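Local structure of Phikz039 (Pseudomonas phage phikz, 3ZBQ) at residues V100-G105 against S129-S134; I240-L245 against H277-G282. The protein belongs, under the name PhuZ, to the phage tubulin-like proteins and is modelled with guanosine-5'-diphosphate bound. All blocks are in the same frame, centred on the assembly; numbering follows the deposited sequence.

Overall arrangement
Contact 1 (100-105 against 129-134) pairs two parallel strands near the middle of the chain, its centre about 4 Å from the chain centre, and its C-terminal ends reach GDP: S103, I132 and S134 belong to that pocket. Contact 2 (240-245 against 277-282) is an antiparallel pair in the C-terminal region, with its centre about 17 Å from the chain centre. The two centres are 20 Å apart and the nearest atoms about 9 Å, so they do not touch. They share architecture: one mixed sheet runs through both, with strands 163-168 and 222-227 between them, and helix 175-192 packs on V101, V130 and I132 of contact 1 and on F278 and L245 of contact 2.

Contact 1: V100-G105 against S129-S134; sequences VVYSMG and SVVIGS. With GDP (guanosine-5'-diphosphate), chain B.
The Y102 ring meets V131 and S129 together. V131 CG1 lies over one ring face, 3.7 Å from the centroid in a CH-pi contact offset toward the rim, while S129 OG sits at the edge and hydrogen-bonds Y102 OH at 2.9 Å. Y102 holds CG between its backbone N and carbonyl carbon (chi1 51°), which leans the ring across onto the neighbouring strand. The other V131 branch, CG2, meets M104 SD at 3.8 Å, and F151 of helix 138-158 packs on Y102, M104 and V131 alike.

On the face bearing S103 and I132 the partner is GDP. S103 OG donates to the alpha-phosphate oxygen O2A at 2.8 Å, and I132 CD1 touches the guanine at C2 (3.7 Å). A water accepts from G105 N, donates to I132 O and also bonds S134 OG, with a weak bond to GDP O4'. I132 O additionally takes M104 N at 2.7 Å, so two donors grip it.

Behind this first shell, parallel strands 97-103 and 127-133 of a beta-alpha-beta unit hold the register, through V130 N to V100 O and Y102 N to V130 O. Downstream, A107, S108 and G109 donate their amides to GDP, in a glycine-rich segment that probably corresponds to the tubulin signature loop. The Y102/V131 face thus combines packing with a hydroxyl-hydroxyl bond that would help fix the ring, while S103 and I132 offer the nucleotide a phosphate donor and an apolar touch on the base.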
# COMPACT_ATOMS: atom_id res chain seq x y z
N VAL A 100 -1.72 -1.64 6.04
CA VAL A 100 -0.57 -2.32 5.44
C VAL A 100 0.19 -1.34 4.54
O VAL A 100 -0.40 -0.72 3.65
CB VAL A 100 -1.02 -3.55 4.63
CG1 VAL A 100 0.18 -4.41 4.20
CG2 VAL A 100 -1.99 -4.40 5.43
N VAL A 101 1.51 -1.24 4.73
CA VAL A 101 2.32 -0.19 4.11
C VAL A 101 3.46 -0.78 3.30
O VAL A 101 4.23 -1.59 3.84
CB VAL A 101 2.92 0.76 5.17
CG1 VAL A 101 3.60 1.95 4.52
CG2 VAL A 101 1.82 1.23 6.14
N TYR A 102 3.58 -0.38 2.03
CA TYR A 102 4.59 -0.97 1.12
C TYR A 102 4.70 -0.22 -0.20
O TYR A 102 3.77 0.49 -0.61
CB TYR A 102 4.24 -2.44 0.83
CG TYR A 102 2.80 -2.64 0.37
CD1 TYR A 102 1.77 -2.72 1.29
CD2 TYR A 102 2.49 -2.74 -0.99
CE1 TYR A 102 0.46 -2.90 0.89
CE2 TYR A 102 1.17 -2.93 -1.40
CZ TYR A 102 0.16 -3.00 -0.46
OH TYR A 102 -1.16 -3.18 -0.84
N SER A 103 5.83 -0.38 -0.88
CA SER A 103 5.99 0.20 -2.20
C SER A 103 5.39 -0.73 -3.25
O SER A 103 5.28 -1.93 -3.03
CB SER A 103 7.47 0.41 -2.50
OG SER A 103 8.15 -0.83 -2.49
N MET A 104 5.04 -0.17 -4.40
CA MET A 104 4.56 -0.97 -5.52
C MET A 104 5.68 -1.39 -6.48
O MET A 104 5.53 -2.37 -7.22
CB MET A 104 3.51 -0.18 -6.29
CG MET A 104 2.27 0.09 -5.48
SD MET A 104 1.20 1.35 -6.23
CE MET A 104 0.65 0.50 -7.70
N GLY A 105 6.77 -0.65 -6.49
CA GLY A 105 7.81 -0.87 -7.48
C GLY A 105 8.91 -1.82 -7.05
O GLY A 105 9.80 -2.16 -7.83
N SER A 129 -4.58 -0.09 2.60
CA SER A 129 -3.18 -0.09 2.20
C SER A 129 -2.70 1.32 1.93
O SER A 129 -3.40 2.13 1.30
CB SER A 129 -2.96 -0.93 0.94
OG SER A 129 -2.99 -2.31 1.24
N VAL A 130 -1.48 1.62 2.39
CA VAL A 130 -0.82 2.87 2.05
C VAL A 130 0.38 2.49 1.18
O VAL A 130 1.28 1.76 1.62
CB VAL A 130 -0.41 3.67 3.31
CG1 VAL A 130 0.26 4.98 2.91
CG2 VAL A 130 -1.65 3.97 4.18
N VAL A 131 0.35 2.91 -0.09
CA VAL A 131 1.28 2.39 -1.10
C VAL A 131 1.99 3.48 -1.90
O VAL A 131 1.52 4.62 -1.96
CB VAL A 131 0.56 1.41 -2.06
CG1 VAL A 131 -0.17 0.32 -1.26
CG2 VAL A 131 -0.45 2.16 -2.95
N ILE A 132 3.12 3.12 -2.51
CA ILE A 132 3.96 4.06 -3.26
C ILE A 132 4.23 3.56 -4.68
O ILE A 132 4.83 2.49 -4.87
CB ILE A 132 5.33 4.29 -2.55
CG1 ILE A 132 5.12 4.74 -1.11
CG2 ILE A 132 6.18 5.31 -3.32
CD1 ILE A 132 6.36 4.63 -0.23
N GLY A 133 3.80 4.33 -5.67
CA GLY A 133 4.07 3.98 -7.06
C GLY A 133 5.41 4.53 -7.52
O GLY A 133 5.79 5.64 -7.13
N SER A 134 6.13 3.77 -8.34
CA SER A 134 7.40 4.26 -8.88
C SER A 134 7.66 3.68 -10.26
O SER A 134 7.04 2.68 -10.66
CB SER A 134 8.57 3.97 -7.93
OG SER A 134 8.82 2.57 -7.79
PB GDP B . 11.17 -3.95 -1.41
O1B GDP B . 12.03 -4.07 -0.18
O2B GDP B . 9.70 -3.88 -1.03
O3B GDP B . 11.41 -5.08 -2.38
O3A GDP B . 11.51 -2.60 -2.22
PA GDP B . 11.73 -1.14 -1.58
O1A GDP B . 12.89 -1.00 -0.63
O2A GDP B . 10.44 -0.65 -0.96
O5' GDP B . 12.05 -0.27 -2.88
C5' GDP B . 11.17 -0.25 -4.00
C4' GDP B . 10.93 1.19 -4.42
O4' GDP B . 10.17 1.86 -3.41
C3' GDP B . 12.19 2.01 -4.57
O3' GDP B . 12.73 1.87 -5.90
C2' GDP B . 11.72 3.42 -4.29
O2' GDP B . 11.12 3.96 -5.47
C1' GDP B . 10.57 3.23 -3.32
N9 GDP B . 10.96 3.47 -1.92
C8 GDP B . 11.74 2.70 -1.13
N7 GDP B . 11.86 3.24 0.11
C5 GDP B . 11.13 4.38 0.13
C6 GDP B . 10.82 5.44 1.11
O6 GDP B . 11.27 5.40 2.28
N1 GDP B . 10.02 6.44 0.69
C2 GDP B . 9.52 6.51 -0.56
N2 GDP B . 8.73 7.55 -0.92
N3 GDP B . 9.76 5.57 -1.50
C4 GDP B . 10.55 4.51 -1.21
O HOH W 1 7.51 1.88 -5.45

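Contact 2: I240-L245 against H277-G282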
# COMPACT_ATOMS: atom_id res chain seq x y z
N ILE A 240 -17.77 7.05 -3.11
CA ILE A 240 -18.57 5.87 -2.76
C ILE A 240 -18.90 5.84 -1.26
O ILE A 240 -20.06 5.68 -0.87
CB ILE A 240 -17.82 4.57 -3.14
CG1 ILE A 240 -17.62 4.52 -4.66
CG2 ILE A 240 -18.57 3.34 -2.62
CD1 ILE A 240 -16.57 3.49 -5.13
N SER A 241 -17.88 6.00 -0.43
CA SER A 241 -18.02 5.84 1.01
C SER A 241 -17.16 6.86 1.74
O SER A 241 -15.97 6.99 1.46
CB SER A 241 -17.63 4.41 1.42
OG SER A 241 -17.97 4.15 2.77
N ILE A 242 -17.77 7.60 2.67
CA ILE A 242 -17.03 8.64 3.37
C ILE A 242 -17.17 8.51 4.88
O ILE A 242 -18.27 8.29 5.40
CB ILE A 242 -17.44 10.06 2.91
CG1 ILE A 242 -16.61 11.11 3.64
CG2 ILE A 242 -18.93 10.31 3.13
CD1 ILE A 242 -16.76 12.52 3.09
N ALA A 243 -16.04 8.62 5.57
CA ALA A 243 -16.02 8.73 7.03
C ALA A 243 -15.52 10.11 7.41
O ALA A 243 -14.43 10.51 7.00
CB ALA A 243 -15.14 7.67 7.64
N SER A 244 -16.28 10.83 8.22
CA SER A 244 -15.90 12.19 8.59
C SER A 244 -15.77 12.34 10.11
O SER A 244 -16.59 11.82 10.86
CB SER A 244 -16.92 13.20 8.05
OG SER A 244 -17.02 13.15 6.64
N LEU A 245 -14.75 13.08 10.53
CA LEU A 245 -14.60 13.47 11.93
C LEU A 245 -14.73 14.98 12.08
O LEU A 245 -14.13 15.73 11.32
CB LEU A 245 -13.23 13.04 12.46
CG LEU A 245 -13.01 11.54 12.62
CD1 LEU A 245 -11.58 11.25 13.09
CD2 LEU A 245 -14.01 11.01 13.62
N HIS A 277 -11.72 14.07 6.57
CA HIS A 277 -12.58 13.20 5.78
C HIS A 277 -11.77 12.10 5.13
O HIS A 277 -10.67 12.32 4.63
CB HIS A 277 -13.31 14.00 4.70
CG HIS A 277 -14.05 15.18 5.24
ND1 HIS A 277 -15.27 15.06 5.86
CD2 HIS A 277 -13.72 16.49 5.29
CE1 HIS A 277 -15.68 16.25 6.26
NE2 HIS A 277 -14.76 17.14 5.92
N PHE A 278 -12.34 10.90 5.15
CA PHE A 278 -11.65 9.75 4.60
C PHE A 278 -12.55 9.25 3.50
O PHE A 278 -13.54 8.57 3.75
CB PHE A 278 -11.42 8.73 5.71
CG PHE A 278 -10.57 9.26 6.83
CD1 PHE A 278 -11.12 10.06 7.84
CD2 PHE A 278 -9.20 9.00 6.87
CE1 PHE A 278 -10.33 10.57 8.87
CE2 PHE A 278 -8.40 9.51 7.90
CZ PHE A 278 -8.97 10.29 8.90
N VAL A 279 -12.22 9.63 2.27
CA VAL A 279 -13.15 9.49 1.15
C VAL A 279 -12.72 8.38 0.23
O VAL A 279 -11.63 8.44 -0.33
CB VAL A 279 -13.26 10.79 0.33
CG1 VAL A 279 -14.36 10.66 -0.72
CG2 VAL A 279 -13.54 11.97 1.25
N ILE A 280 -13.57 7.37 0.07
CA ILE A 280 -13.29 6.26 -0.83
C ILE A 280 -14.05 6.45 -2.15
O ILE A 280 -15.26 6.64 -2.15
CB ILE A 280 -13.71 4.90 -0.20
CG1 ILE A 280 -12.89 4.63 1.07
CG2 ILE A 280 -13.51 3.75 -1.17
CD1 ILE A 280 -13.33 3.39 1.84
N ASN A 281 -13.33 6.43 -3.27
CA ASN A 281 -13.97 6.40 -4.58
C ASN A 281 -13.33 5.34 -5.48
O ASN A 281 -12.36 4.70 -5.09
CB ASN A 281 -13.97 7.79 -5.25
CG ASN A 281 -12.62 8.16 -5.88
OD1 ASN A 281 -11.58 7.57 -5.56
ND2 ASN A 281 -12.63 9.16 -6.76
N GLY A 282 -13.88 5.14 -6.67
CA GLY A 282 -13.33 4.13 -7.55
C GLY A 282 -12.65 4.76 -8.75
O GLY A 282 -11.67 4.21 -9.29
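The H277 imidazole has S244 OG at its edge, in the ring plane, hydrogen-bonded to ND1 at 2.7 Å, while I242 CD1 approaches the same ring obliquely. Its NE2 bonds Q275, so both ring nitrogens have partners, which would fix the rotation of the ring. F278, on the opposite face of the sheet, has A243 O at its edge and in plane, 3.4 Å from CD1. Setting CG beside the backbone N (chi1 -61°) lays that CD1 edge against the carbonyl oxygen. The ring packs among A188, L189 and L192 of helix 175-192 and L224 and V226 of strand 222-227.

Beside H277, I242 and V279 run side by side as a non-hydrogen-bonded pair, CD1 to CG2 at 3.7 Å. A243 and F278 form a hydrogen-bonded pair: F278 N gives to A243 O at 2.8 Å and A243 N to F278 O at 3.1 Å. W208 NE1 also bonds F278 O, and the W208 carbonyl is the partner of S241 OG, tying helix 202-209 to this face.

Toward the end of strand 275-281, I280 O accepts from both I240 N (2.7 Å) and S241 N (3.2 Å). I240 CD1 reaches on to G282 N at 3.5 Å. Two residues facing one make a classic beta bulge, set here in an antiparallel pair of the C-terminal domain of a phage tubulin-like protein.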